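Local coordinates for protein Bug27 (Bordetella pertussis, PDB 2QPQ), which probably captures a small solute in the periplasm as a Venus-flytrap binding protein of the Bug family and passes it to a transport system, at residues I12-P17 with A41-R46; G20-L25 with M70-F75; V96-Y101 with S269-G274; N227-L232 with E276-M281. All blocks are in the same frame, centred on the assembly; numbering follows the deposited sequence.

Contact 1: residues I12-P17 with A41-R46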
loop_
_atom_site.group_PDB
_atom_site.type_symbol
_atom_site.label_atom_id
_atom_site.label_comp_id
_atom_site.label_asym_id
_atom_site.label_seq_id
_atom_site.Cartn_x
_atom_site.Cartn_y
_atom_site.Cartn_z
ATOM N N ILE A 12 -15.120 11.567 0.689
ATOM C CA ILE A 12 -14.153 10.482 0.729
ATOM C C ILE A 12 -12.821 11.169 1.000
ATOM O O ILE A 12 -12.366 11.995 0.195
ATOM C CB ILE A 12 -14.113 9.706 -0.611
ATOM C CG1 ILE A 12 -15.450 8.990 -0.876
ATOM C CG2 ILE A 12 -12.956 8.695 -0.661
ATOM C CD1 ILE A 12 -15.500 8.379 -2.290
ATOM N N ILE A 13 -12.216 10.838 2.133
ATOM C CA ILE A 13 -10.987 11.524 2.558
ATOM C C ILE A 13 -9.840 10.605 2.238
ATOM O O ILE A 13 -9.785 9.464 2.719
ATOM C CB ILE A 13 -11.000 11.883 4.081
ATOM C CG1 ILE A 13 -12.223 12.757 4.494
ATOM C CG2 ILE A 13 -9.652 12.519 4.475
ATOM C CD1 ILE A 13 -12.379 14.027 3.706
ATOM N N VAL A 14 -8.955 11.060 1.353
ATOM C CA VAL A 14 -7.833 10.231 0.924
ATOM C C VAL A 14 -6.597 10.520 1.790
ATOM O O VAL A 14 -6.244 11.671 1.965
ATOM C CB VAL A 14 -7.498 10.451 -0.573
ATOM C CG1 VAL A 14 -6.544 9.378 -1.034
ATOM C CG2 VAL A 14 -8.768 10.436 -1.425
ATOM N N THR A 15 -5.949 9.461 2.275
ATOM C CA THR A 15 -4.858 9.552 3.263
ATOM C C THR A 15 -3.529 9.803 2.584
ATOM O O THR A 15 -2.532 10.027 3.245
ATOM C CB THR A 15 -4.709 8.225 4.051
ATOM O OG1 THR A 15 -4.684 7.118 3.127
ATOM C CG2 THR A 15 -5.845 8.064 5.082
ATOM N N PHE A 16 -3.516 9.773 1.259
ATOM C CA PHE A 16 -2.275 9.998 0.494
ATOM C C PHE A 16 -2.492 11.023 -0.597
ATOM O O PHE A 16 -3.635 11.283 -0.998
ATOM C CB PHE A 16 -1.685 8.653 -0.003
ATOM C CG PHE A 16 -0.888 7.949 1.066
ATOM C CD1 PHE A 16 -1.539 7.238 2.085
ATOM C CD2 PHE A 16 0.491 8.100 1.139
ATOM C CE1 PHE A 16 -0.821 6.653 3.130
ATOM C CE2 PHE A 16 1.217 7.523 2.173
ATOM C CZ PHE A 16 0.559 6.797 3.170
ATOM N N PRO A 17 -1.395 11.638 -1.074
ATOM C CA PRO A 17 -1.623 12.699 -2.020
ATOM C C PRO A 17 -1.897 12.231 -3.463
ATOM O O PRO A 17 -1.674 11.062 -3.791
ATOM C CB PRO A 17 -0.326 13.537 -1.916
ATOM C CG PRO A 17 0.692 12.671 -1.411
ATOM C CD PRO A 17 0.043 11.455 -0.763
ATOM N N ALA A 41 -19.764 12.071 -4.835
ATOM C CA ALA A 41 -18.800 11.562 -3.896
ATOM C C ALA A 41 -17.619 12.500 -4.013
ATOM O O ALA A 41 -16.759 12.318 -4.898
ATOM C CB ALA A 41 -18.406 10.153 -4.289
ATOM N N VAL A 42 -17.586 13.527 -3.175
ATOM C CA VAL A 42 -16.465 14.461 -3.168
ATOM C C VAL A 42 -15.219 13.743 -2.641
ATOM O O VAL A 42 -15.222 13.192 -1.539
ATOM C CB VAL A 42 -16.739 15.698 -2.293
ATOM C CG1 VAL A 42 -15.473 16.632 -2.236
ATOM C CG2 VAL A 42 -18.034 16.449 -2.744
ATOM N N VAL A 43 -14.148 13.779 -3.421
ATOM C CA VAL A 43 -12.888 13.172 -3.018
ATOM C C VAL A 43 -11.909 14.270 -2.648
ATOM O O VAL A 43 -11.712 15.230 -3.406
ATOM C CB VAL A 43 -12.338 12.272 -4.141
ATOM C CG1 VAL A 43 -10.896 11.793 -3.854
ATOM C CG2 VAL A 43 -13.301 11.102 -4.387
ATOM N N GLU A 44 -11.318 14.169 -1.465
ATOM C CA GLU A 44 -10.360 15.164 -1.064
ATOM C C GLU A 44 -9.135 14.519 -0.409
ATOM O O GLU A 44 -9.246 13.507 0.256
ATOM C CB GLU A 44 -11.042 16.221 -0.184
ATOM C CG GLU A 44 -11.720 15.665 1.012
ATOM C CD GLU A 44 -12.281 16.758 1.910
ATOM O OE1 GLU A 44 -11.582 17.781 2.160
ATOM O OE2 GLU A 44 -13.406 16.584 2.394
ATOM N N ASN A 45 -7.957 15.058 -0.660
ATOM C CA ASN A 45 -6.751 14.503 -0.055
ATOM C C ASN A 45 -6.475 15.235 1.234
ATOM O O ASN A 45 -6.471 16.457 1.249
ATOM C CB ASN A 45 -5.531 14.597 -0.997
ATOM C CG ASN A 45 -5.785 13.942 -2.332
ATOM O OD1 ASN A 45 -5.521 12.744 -2.527
ATOM N ND2 ASN A 45 -6.323 14.700 -3.247
ATOM N N ARG A 46 -6.284 14.468 2.313
ATOM C CA ARG A 46 -5.837 15.006 3.589
ATOM C C ARG A 46 -4.672 14.160 4.070
ATOM O O ARG A 46 -4.845 13.345 4.977
ATOM C CB ARG A 46 -7.008 14.989 4.603
ATOM C CG ARG A 46 -8.246 15.740 4.115
ATOM C CD ARG A 46 -8.103 17.276 4.288
ATOM N NE ARG A 46 -9.442 17.802 4.317
ATOM C CZ ARG A 46 -10.005 18.520 5.271
ATOM N NH1 ARG A 46 -9.357 18.927 6.355
ATOM N NH2 ARG A 46 -11.259 18.839 5.096
#
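The parallel strands 10-14 and 41-45 form the two arms of a beta-alpha-beta unit, joined by helix 21-35, in this Venus-flytrap fold; Ile-12, Ile-13 and Val-14 pair with Val-43, Glu-44 and Asn-45. Four nearly straight hydrogen bonds zip the backbones: Ile-12 N to Val-42 O, Glu-44 N to Ile-12 O, Val-14 N to Glu-44 O at 2.7 Å, and Arg-46 N to Val-14 O. On the face turned to helix 21-35, Val-14 CG2 meets Val-43 CG1 at 3.5 Å, while the far end of Ile-12, CD1, reaches Ala-41 CB at 3.9 Å. On the other face Ile-13 lies alongside Glu-44. CG2 of Ile-13, anti to the backbone N, touches Arg-46 CG at 3.5 Å, and CD1, at the end of the other branch, rests against the Glu-44 carboxylate. That carboxylate is held within its own strand by a salt bridge: NE and NH2 of Arg-46 approach side-on and both bond Glu-44 OE1, at 3.0 and 3.1 Å, from above the carboxylate plane. Ile-12, Val-14 and Val-43 thus make the helix-covered face largely aliphatic, whereas on the other Arg-46 probably offsets the charge of Glu-44, whose OE2 lies near the like-charged Asp-11.

Contact 2: residues G20-L25 with M70-F75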
loop_
_atom_site.group_PDB
_atom_site.type_symbol
_atom_site.label_atom_id
_atom_site.label_comp_id
_atom_site.label_asym_id
_atom_site.label_seq_id
_atom_site.Cartn_x
_atom_site.Cartn_y
_atom_site.Cartn_z
ATOM N N GLY A 20 -0.483 8.869 -6.479
ATOM C CA GLY A 20 -0.323 7.488 -6.046
ATOM C C GLY A 20 -1.578 6.641 -6.271
ATOM O O GLY A 20 -2.643 7.159 -6.658
ATOM N N GLY A 21 -1.465 5.342 -6.019
ATOM C CA GLY A 21 -2.582 4.415 -6.271
ATOM C C GLY A 21 -3.793 4.670 -5.369
ATOM O O GLY A 21 -4.922 4.485 -5.784
ATOM N N THR A 22 -3.556 5.065 -4.117
ATOM C CA THR A 22 -4.653 5.286 -3.181
ATOM C C THR A 22 -5.584 6.408 -3.683
ATOM O O THR A 22 -6.813 6.251 -3.721
ATOM C CB THR A 22 -4.107 5.598 -1.765
ATOM O OG1 THR A 22 -3.242 4.536 -1.374
ATOM C CG2 THR A 22 -5.245 5.683 -0.758
ATOM N N ASP A 23 -4.984 7.518 -4.109
ATOM C CA ASP A 23 -5.750 8.659 -4.645
ATOM C C ASP A 23 -6.432 8.238 -5.964
ATOM O O ASP A 23 -7.564 8.608 -6.250
ATOM C CB ASP A 23 -4.805 9.830 -4.893
ATOM C CG ASP A 23 -5.451 10.948 -5.665
ATOM O OD1 ASP A 23 -6.081 11.839 -5.042
ATOM O OD2 ASP A 23 -5.314 10.940 -6.919
ATOM N N MET A 24 -5.717 7.474 -6.767
ATOM C CA MET A 24 -6.238 7.078 -8.097
ATOM C C MET A 24 -7.531 6.244 -7.907
ATOM O O MET A 24 -8.556 6.478 -8.561
ATOM C CB MET A 24 -5.179 6.244 -8.824
ATOM C CG MET A 24 -5.640 5.681 -10.187
ATOM S SD MET A 24 -6.542 4.115 -10.129
ATOM C CE MET A 24 -5.226 2.921 -9.869
ATOM N N LEU A 25 -7.459 5.247 -7.031
ATOM C CA LEU A 25 -8.611 4.409 -6.747
ATOM C C LEU A 25 -9.775 5.179 -6.110
ATOM O O LEU A 25 -10.931 4.984 -6.489
ATOM C CB LEU A 25 -8.196 3.237 -5.878
ATOM C CG LEU A 25 -7.241 2.212 -6.472
ATOM C CD1 LEU A 25 -6.617 1.361 -5.343
ATOM C CD2 LEU A 25 -7.987 1.327 -7.528
ATOM N N MET A 70 -10.222 6.784 2.598
ATOM C CA MET A 70 -9.524 5.913 1.642
ATOM C C MET A 70 -8.127 5.609 2.180
ATOM O O MET A 70 -7.347 6.526 2.393
ATOM C CB MET A 70 -9.400 6.559 0.249
ATOM C CG MET A 70 -8.764 5.534 -0.726
ATOM S SD MET A 70 -10.063 4.494 -1.491
ATOM C CE MET A 70 -9.083 3.181 -2.172
ATOM N N VAL A 71 -7.843 4.336 2.406
ATOM C CA VAL A 71 -6.610 3.880 3.062
ATOM C C VAL A 71 -5.814 2.915 2.192
ATOM O O VAL A 71 -6.349 2.225 1.304
ATOM C CB VAL A 71 -6.893 3.200 4.485
ATOM C CG1 VAL A 71 -7.488 4.228 5.465
ATOM C CG2 VAL A 71 -7.873 1.931 4.382
ATOM N N ASN A 72 -4.536 2.812 2.509
ATOM C CA ASN A 72 -3.789 1.648 2.104
ATOM C C ASN A 72 -3.130 1.034 3.343
ATOM O O ASN A 72 -3.358 1.497 4.465
ATOM C CB ASN A 72 -2.780 1.990 1.000
ATOM C CG ASN A 72 -1.777 3.045 1.429
ATOM O OD1 ASN A 72 -1.758 4.155 0.893
ATOM N ND2 ASN A 72 -0.941 2.707 2.365
ATOM N N SER A 73 -2.348 -0.016 3.143
ATOM C CA SER A 73 -1.640 -0.708 4.238
ATOM C C SER A 73 -0.901 0.197 5.227
ATOM O O SER A 73 -0.804 -0.146 6.402
ATOM C CB SER A 73 -0.693 -1.762 3.661
ATOM O OG SER A 73 -1.466 -2.792 3.107
ATOM N N SER A 74 -0.419 1.349 4.759
ATOM C CA SER A 74 0.162 2.379 5.624
ATOM C C SER A 74 -0.682 2.610 6.870
ATOM O O SER A 74 -0.151 2.787 7.956
ATOM C CB SER A 74 0.298 3.714 4.871
ATOM O OG SER A 74 1.251 3.651 3.793
ATOM N N PHE A 75 -2.008 2.614 6.714
ATOM C CA PHE A 75 -2.911 2.759 7.864
ATOM C C PHE A 75 -2.580 1.722 8.956
ATOM O O PHE A 75 -2.641 2.016 10.170
ATOM C CB PHE A 75 -4.384 2.645 7.405
ATOM C CG PHE A 75 -5.390 2.739 8.535
ATOM C CD1 PHE A 75 -5.955 3.975 8.875
ATOM C CD2 PHE A 75 -5.744 1.600 9.282
ATOM C CE1 PHE A 75 -6.923 4.076 9.938
ATOM C CE2 PHE A 75 -6.678 1.701 10.378
ATOM C CZ PHE A 75 -7.285 2.961 10.647
#
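This is a buried helix-on-sheet contact beside a bound citrate, where the first turn of helix 21-35 packs on the last residues of strand 67-72. The helix segment 21-25 runs roughly against strand 70-72, at 146°, with axes 8.4 Å apart at their closest. Thr-22 and Met-70 carry most of the contact, and Thr-22 divides its two branches between different surroundings. Its methyl, CG2, is anti to the backbone N and meets Met-70 CG at 3.5 Å, the threonine and methionine side chains running antiparallel. Its hydroxyl, OG1, lies beside the backbone N (chi1 -55°) and is directed to the amide end of Asn-72, 2.7 Å from the atom modelled as OD1, with the two side chains roughly perpendicular. One turn on, Leu-25 CB receives the terminal methyl of Met-70, CE, at 3.8 Å; the bend of the methionine at chi2 (88°) turns its sulfur and methyl across the helix. His-230 of the adjoining strand touches both Thr-22 and Leu-25. Citrate, probably from the crystallisation liquor, accepts the backbone N-H of Gly-21 and is hydrogen-bonded to Thr-22 OG1. The contact therefore changes from apolar at Met-70 to polar at Asn-72, and the helix start presents a backbone N-H to an anion, whose charge the helix dipole would probably help to stabilise.

Contact 3: residues V96-Y101 with S269-G274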
loop_
_atom_site.group_PDB
_atom_site.type_symbol
_atom_site.label_atom_id
_atom_site.label_comp_id
_atom_site.label_asym_id
_atom_site.label_seq_id
_atom_site.Cartn_x
_atom_site.Cartn_y
_atom_site.Cartn_z
ATOM N N VAL A 96 -15.130 -1.146 5.181
ATOM C CA VAL A 96 -16.216 -1.287 4.205
ATOM C C VAL A 96 -15.823 -2.235 3.092
ATOM O O VAL A 96 -16.500 -3.267 2.839
ATOM C CB VAL A 96 -16.588 0.075 3.591
ATOM C CG1 VAL A 96 -17.647 -0.115 2.484
ATOM C CG2 VAL A 96 -17.121 0.988 4.738
ATOM N N ILE A 97 -14.706 -1.924 2.442
ATOM C CA ILE A 97 -14.294 -2.736 1.292
ATOM C C ILE A 97 -12.825 -2.560 1.002
ATOM O O ILE A 97 -12.322 -1.447 1.075
ATOM C CB ILE A 97 -15.146 -2.404 -0.007
ATOM C CG1 ILE A 97 -14.780 -3.325 -1.182
ATOM C CG2 ILE A 97 -15.015 -0.895 -0.419
ATOM C CD1 ILE A 97 -15.813 -3.209 -2.382
ATOM N N ASN A 98 -12.156 -3.676 0.696
ATOM C CA ASN A 98 -10.834 -3.650 0.077
ATOM C C ASN A 98 -10.979 -3.887 -1.404
ATOM O O ASN A 98 -11.493 -4.947 -1.804
ATOM C CB ASN A 98 -9.955 -4.741 0.677
ATOM C CG ASN A 98 -8.622 -4.844 -0.013
ATOM O OD1 ASN A 98 -8.027 -3.823 -0.365
ATOM N ND2 ASN A 98 -8.141 -6.080 -0.212
ATOM N N VAL A 99 -10.526 -2.914 -2.209
ATOM C CA VAL A 99 -10.756 -2.910 -3.667
ATOM C C VAL A 99 -9.562 -3.370 -4.559
ATOM O O VAL A 99 -9.738 -3.700 -5.737
ATOM C CB VAL A 99 -11.285 -1.547 -4.150
ATOM C CG1 VAL A 99 -12.563 -1.137 -3.401
ATOM C CG2 VAL A 99 -10.228 -0.435 -3.971
ATOM N N ALA A 100 -8.355 -3.394 -4.008
ATOM C CA ALA A 100 -7.168 -3.715 -4.798
ATOM C C ALA A 100 -5.963 -3.993 -3.940
ATOM O O ALA A 100 -5.725 -3.318 -2.903
ATOM C CB ALA A 100 -6.816 -2.567 -5.736
ATOM N N TYR A 101 -5.156 -4.921 -4.418
ATOM C CA TYR A 101 -3.822 -5.129 -3.863
ATOM C C TYR A 101 -2.817 -4.625 -4.878
ATOM O O TYR A 101 -3.102 -4.581 -6.084
ATOM C CB TYR A 101 -3.571 -6.599 -3.632
ATOM C CG TYR A 101 -4.341 -7.213 -2.487
ATOM C CD1 TYR A 101 -3.851 -7.155 -1.180
ATOM C CD2 TYR A 101 -5.540 -7.907 -2.721
ATOM C CE1 TYR A 101 -4.555 -7.752 -0.128
ATOM C CE2 TYR A 101 -6.253 -8.503 -1.690
ATOM C CZ TYR A 101 -5.757 -8.422 -0.393
ATOM O OH TYR A 101 -6.465 -9.009 0.629
ATOM N N SER A 269 -4.101 -5.902 -8.441
ATOM C CA SER A 269 -4.869 -7.107 -8.358
ATOM C C SER A 269 -6.199 -6.672 -7.746
ATOM O O SER A 269 -6.244 -6.131 -6.648
ATOM C CB SER A 269 -4.114 -8.090 -7.477
ATOM O OG SER A 269 -4.836 -9.291 -7.409
ATOM N N THR A 270 -7.282 -6.818 -8.487
ATOM C CA THR A 270 -8.561 -6.336 -7.974
ATOM C C THR A 270 -9.004 -7.238 -6.815
ATOM O O THR A 270 -8.619 -8.427 -6.728
ATOM C CB THR A 270 -9.619 -6.242 -9.090
ATOM O OG1 THR A 270 -9.656 -7.499 -9.773
ATOM C CG2 THR A 270 -9.162 -5.150 -10.097
ATOM N N ALA A 271 -9.745 -6.638 -5.886
ATOM C CA ALA A 271 -10.190 -7.339 -4.685
ATOM C C ALA A 271 -11.593 -6.824 -4.378
ATOM O O ALA A 271 -12.025 -5.844 -4.977
ATOM C CB ALA A 271 -9.255 -7.067 -3.519
ATOM N N SER A 272 -12.319 -7.504 -3.499
ATOM C CA SER A 272 -13.639 -7.007 -3.081
ATOM C C SER A 272 -13.932 -7.598 -1.738
ATOM O O SER A 272 -15.056 -8.060 -1.474
ATOM C CB SER A 272 -14.758 -7.431 -4.076
ATOM O OG SER A 272 -14.702 -8.858 -4.176
ATOM N N ASP A 273 -12.925 -7.601 -0.867
ATOM C CA ASP A 273 -13.133 -8.136 0.472
ATOM C C ASP A 273 -14.090 -7.203 1.176
ATOM O O ASP A 273 -13.943 -5.968 1.113
ATOM C CB ASP A 273 -11.805 -8.227 1.219
ATOM C CG ASP A 273 -10.746 -8.935 0.409
ATOM O OD1 ASP A 273 -10.988 -10.085 0.009
ATOM O OD2 ASP A 273 -9.720 -8.318 0.093
ATOM N N GLY A 274 -15.067 -7.798 1.855
ATOM C CA GLY A 274 -16.149 -7.019 2.476
ATOM C C GLY A 274 -15.857 -6.543 3.885
ATOM O O GLY A 274 -14.730 -6.712 4.395
#
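Asn-98 and Asp-273 form the tight end of an antiparallel pairing between strands 93-109 and 269-273, bonded through both backbone and side chains. Asn-98 N donates to Asp-273 O at 2.9 Å, whereas the return bond from Asp-273 N to Asn-98 O is weak. Alongside, the two side chains point the same way with amide and carboxylate nearly coplanar, 23° apart: ND2 of Asn-98 donates a hydrogen bond, close to its amide plane, to Asp-273 OD2, 2.8 Å away and nearly along the C-O axis. Asn-98 OD1 accepts the backbone N-H of His-230, so both ends of the amide are used and its rotation is fixed. Between Asn-98 and Ala-100 the register slips by one residue, a beta bulge; here Ala-271 N reaches Val-99 O at 2.9 Å from well above the carbonyl plane. Regular pairing resumes at Tyr-101 and Ser-269, which exchange two backbone bonds, Tyr-101 N to Ser-269 O measuring 2.8 Å. At this end the backbones stay tightly bonded but the side chains meet loosely. Ala-271 CB meets Tyr-101 CE2 obliquely at 3.8 Å, and Ser-269 and Ser-272 are both exposed, on opposite faces of the strand. The buried amide of strand 93-109 thus links strand 269-273 through ND2 and strand 227-235 through OD1, while its N-H would probably stabilise the negative charge of Asp-273.

Contact 4: residues N227-L232 with E276-M281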
loop_
_atom_site.group_PDB
_atom_site.type_symbol
_atom_site.label_atom_id
_atom_site.label_comp_id
_atom_site.label_asym_id
_atom_site.label_seq_id
_atom_site.Cartn_x
_atom_site.Cartn_y
_atom_site.Cartn_z
ATOM N N ASN A 227 1.793 -7.669 0.752
ATOM C CA ASN A 227 0.941 -7.114 -0.283
ATOM C C ASN A 227 0.139 -5.910 0.248
ATOM O O ASN A 227 -0.533 -6.020 1.258
ATOM C CB ASN A 227 0.011 -8.226 -0.801
ATOM C CG ASN A 227 -0.323 -8.095 -2.272
ATOM O OD1 ASN A 227 -0.085 -7.068 -2.902
ATOM N ND2 ASN A 227 -0.955 -9.123 -2.813
ATOM N N GLN A 228 0.223 -4.771 -0.433
ATOM C CA GLN A 228 -0.481 -3.578 0.010
ATOM C C GLN A 228 -1.930 -3.575 -0.474
ATOM O O GLN A 228 -2.192 -3.672 -1.651
ATOM C CB GLN A 228 0.230 -2.342 -0.506
ATOM C CG GLN A 228 -0.415 -0.984 -0.203
ATOM C CD GLN A 228 0.538 0.131 -0.568
ATOM O OE1 GLN A 228 1.683 0.102 -0.152
ATOM N NE2 GLN A 228 0.104 1.068 -1.386
ATOM N N TRP A 229 -2.847 -3.441 0.458
ATOM C CA TRP A 229 -4.285 -3.305 0.173
ATOM C C TRP A 229 -4.659 -1.848 0.150
ATOM O O TRP A 229 -3.895 -0.972 0.624
ATOM C CB TRP A 229 -5.142 -4.074 1.206
ATOM C CG TRP A 229 -4.703 -4.029 2.678
ATOM C CD1 TRP A 229 -4.096 -5.048 3.373
ATOM C CD2 TRP A 229 -4.922 -2.972 3.642
ATOM N NE1 TRP A 229 -3.901 -4.672 4.676
ATOM C CE2 TRP A 229 -4.390 -3.412 4.867
ATOM C CE3 TRP A 229 -5.481 -1.683 3.571
ATOM C CZ2 TRP A 229 -4.418 -2.621 6.065
ATOM C CZ3 TRP A 229 -5.495 -0.878 4.776
ATOM C CH2 TRP A 229 -4.941 -1.372 5.992
ATOM N N HIS A 230 -5.842 -1.595 -0.400
ATOM C CA HIS A 230 -6.354 -0.254 -0.661
ATOM C C HIS A 230 -7.848 -0.382 -0.469
ATOM O O HIS A 230 -8.497 -1.189 -1.139
ATOM C CB HIS A 230 -6.101 0.202 -2.098
ATOM C CG HIS A 230 -4.660 0.183 -2.501
ATOM N ND1 HIS A 230 -4.024 -0.974 -2.899
ATOM C CD2 HIS A 230 -3.736 1.173 -2.582
ATOM C CE1 HIS A 230 -2.754 -0.703 -3.163
ATOM N NE2 HIS A 230 -2.559 0.593 -2.998
ATOM N N GLY A 231 -8.404 0.404 0.442
ATOM C CA GLY A 231 -9.819 0.284 0.673
ATOM C C GLY A 231 -10.362 1.465 1.387
ATOM O O GLY A 231 -9.667 2.491 1.535
ATOM N N LEU A 232 -11.632 1.310 1.801
ATOM C CA LEU A 232 -12.387 2.363 2.411
ATOM C C LEU A 232 -12.830 1.904 3.789
ATOM O O LEU A 232 -13.303 0.746 3.966
ATOM C CB LEU A 232 -13.621 2.708 1.518
ATOM C CG LEU A 232 -13.200 3.496 0.237
ATOM C CD1 LEU A 232 -14.226 3.422 -0.876
ATOM C CD2 LEU A 232 -12.905 4.966 0.550
ATOM N N GLU A 276 -16.479 -7.455 7.054
ATOM C CA GLU A 276 -15.893 -8.388 8.013
ATOM C C GLU A 276 -14.475 -8.828 7.662
ATOM O O GLU A 276 -13.563 -8.762 8.525
ATOM C CB GLU A 276 -16.814 -9.601 8.207
ATOM C CG GLU A 276 -16.292 -10.621 9.215
ATOM C CD GLU A 276 -17.339 -11.611 9.689
ATOM O OE1 GLU A 276 -18.461 -11.666 9.100
ATOM O OE2 GLU A 276 -17.030 -12.340 10.678
ATOM N N VAL A 277 -14.278 -9.268 6.423
ATOM C CA VAL A 277 -12.976 -9.762 6.008
ATOM C C VAL A 277 -11.940 -8.618 6.066
ATOM O O VAL A 277 -10.787 -8.797 6.584
ATOM C CB VAL A 277 -12.994 -10.333 4.573
ATOM C CG1 VAL A 277 -11.541 -10.623 4.106
ATOM C CG2 VAL A 277 -13.859 -11.622 4.518
ATOM N N PHE A 278 -12.339 -7.452 5.554
ATOM C CA PHE A 278 -11.388 -6.356 5.455
ATOM C C PHE A 278 -11.035 -5.881 6.883
ATOM O O PHE A 278 -9.867 -5.592 7.182
ATOM C CB PHE A 278 -11.930 -5.208 4.533
ATOM C CG PHE A 278 -10.939 -4.071 4.289
ATOM C CD1 PHE A 278 -9.547 -4.310 4.302
ATOM C CD2 PHE A 278 -11.388 -2.795 3.990
ATOM C CE1 PHE A 278 -8.644 -3.283 4.059
ATOM C CE2 PHE A 278 -10.482 -1.751 3.745
ATOM C CZ PHE A 278 -9.101 -2.009 3.789
ATOM N N GLN A 279 -12.037 -5.790 7.751
ATOM C CA GLN A 279 -11.793 -5.422 9.150
ATOM C C GLN A 279 -10.793 -6.354 9.807
ATOM O O GLN A 279 -9.879 -5.909 10.527
ATOM C CB GLN A 279 -13.086 -5.387 9.993
ATOM C CG GLN A 279 -12.865 -4.882 11.453
ATOM C CD GLN A 279 -12.414 -3.439 11.477
ATOM O OE1 GLN A 279 -12.832 -2.663 10.637
ATOM N NE2 GLN A 279 -11.529 -3.083 12.395
ATOM N N LYS A 280 -10.966 -7.657 9.579
ATOM C CA LYS A 280 -10.004 -8.612 10.105
ATOM C C LYS A 280 -8.585 -8.373 9.551
ATOM O O LYS A 280 -7.609 -8.443 10.305
ATOM C CB LYS A 280 -10.481 -10.038 9.837
ATOM C CG LYS A 280 -9.693 -11.173 10.563
ATOM C CD LYS A 280 -9.918 -11.189 12.073
ATOM C CE LYS A 280 -9.163 -12.383 12.720
ATOM N NZ LYS A 280 -8.821 -12.091 14.139
ATOM N N MET A 281 -8.481 -8.107 8.243
ATOM C CA MET A 281 -7.184 -7.851 7.607
ATOM C C MET A 281 -6.524 -6.625 8.227
ATOM O O MET A 281 -5.335 -6.655 8.517
ATOM C CB MET A 281 -7.356 -7.578 6.105
ATOM C CG MET A 281 -8.198 -8.578 5.317
ATOM S SD MET A 281 -8.305 -8.170 3.554
ATOM C CE MET A 281 -6.579 -7.565 3.326
#
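Phe-278, Trp-229 and Met-281 supply most of the surface buried where helix 275-296 packs across strand 227-235, an alpha/beta layer contact with segment axes 10.5 Å apart at their closest. The two aromatic residues make a T-shaped (edge-to-face) pair: the phenyl edge of Phe-278 is directed at the face of the indole, with ring planes at 82° and centroids 5.2 Å apart. Phe-278 CE1 and CZ share the approach, CE1 standing over the rim of the six-membered ring at 3.6 Å from Trp-229 CE3. The phenyl can extend from the helix to the strand because its CG is anti to the backbone N (chi1 -175°). Its neighbouring edge, at CE2, comes to 3.7 Å from the CA of Gly-231, where the strand carries no side chain on the side facing the ring, and to 3.8 Å from Leu-232 O. At the five-membered end of the indole Met-281 arrives from the next helical turn, its chain running counter to that of Trp-229. The indole nitrogen, NE1, is hydrogen-bonded to Asp-285 OD2 further along the same helix, which restrains the rotation of the ring. A bend at chi3 (38°) of Met-281 brings its terminal methyl, CE, to 3.5 Å from Trp-229 CD1.

How the contacts relate
All four contacts reach one mixed sheet. Contacts 2 and 4 are buried helix-on-strand packing, whereas contacts 1 and 3 are strand pairings, each with an exposed margin, and rely chiefly on backbone hydrogen bonds: parallel in contact 1, antiparallel and bulged in contact 3. Ile-13 O to Met-70 N joins contacts 1 and 2, Val-71 N to Gly-231 O joins contacts 2 and 4, and Val-99 N to His-230 O joins contacts 4 and 3. Helix 21-35 covers one face of contact 1 and begins in contact 2, where polar groups meet citrate; contact 4 is aromatic and apolar. The centres of contacts 3 and 4 lie about 7 Å apart, those of contacts 1 and 3 about 18 Å.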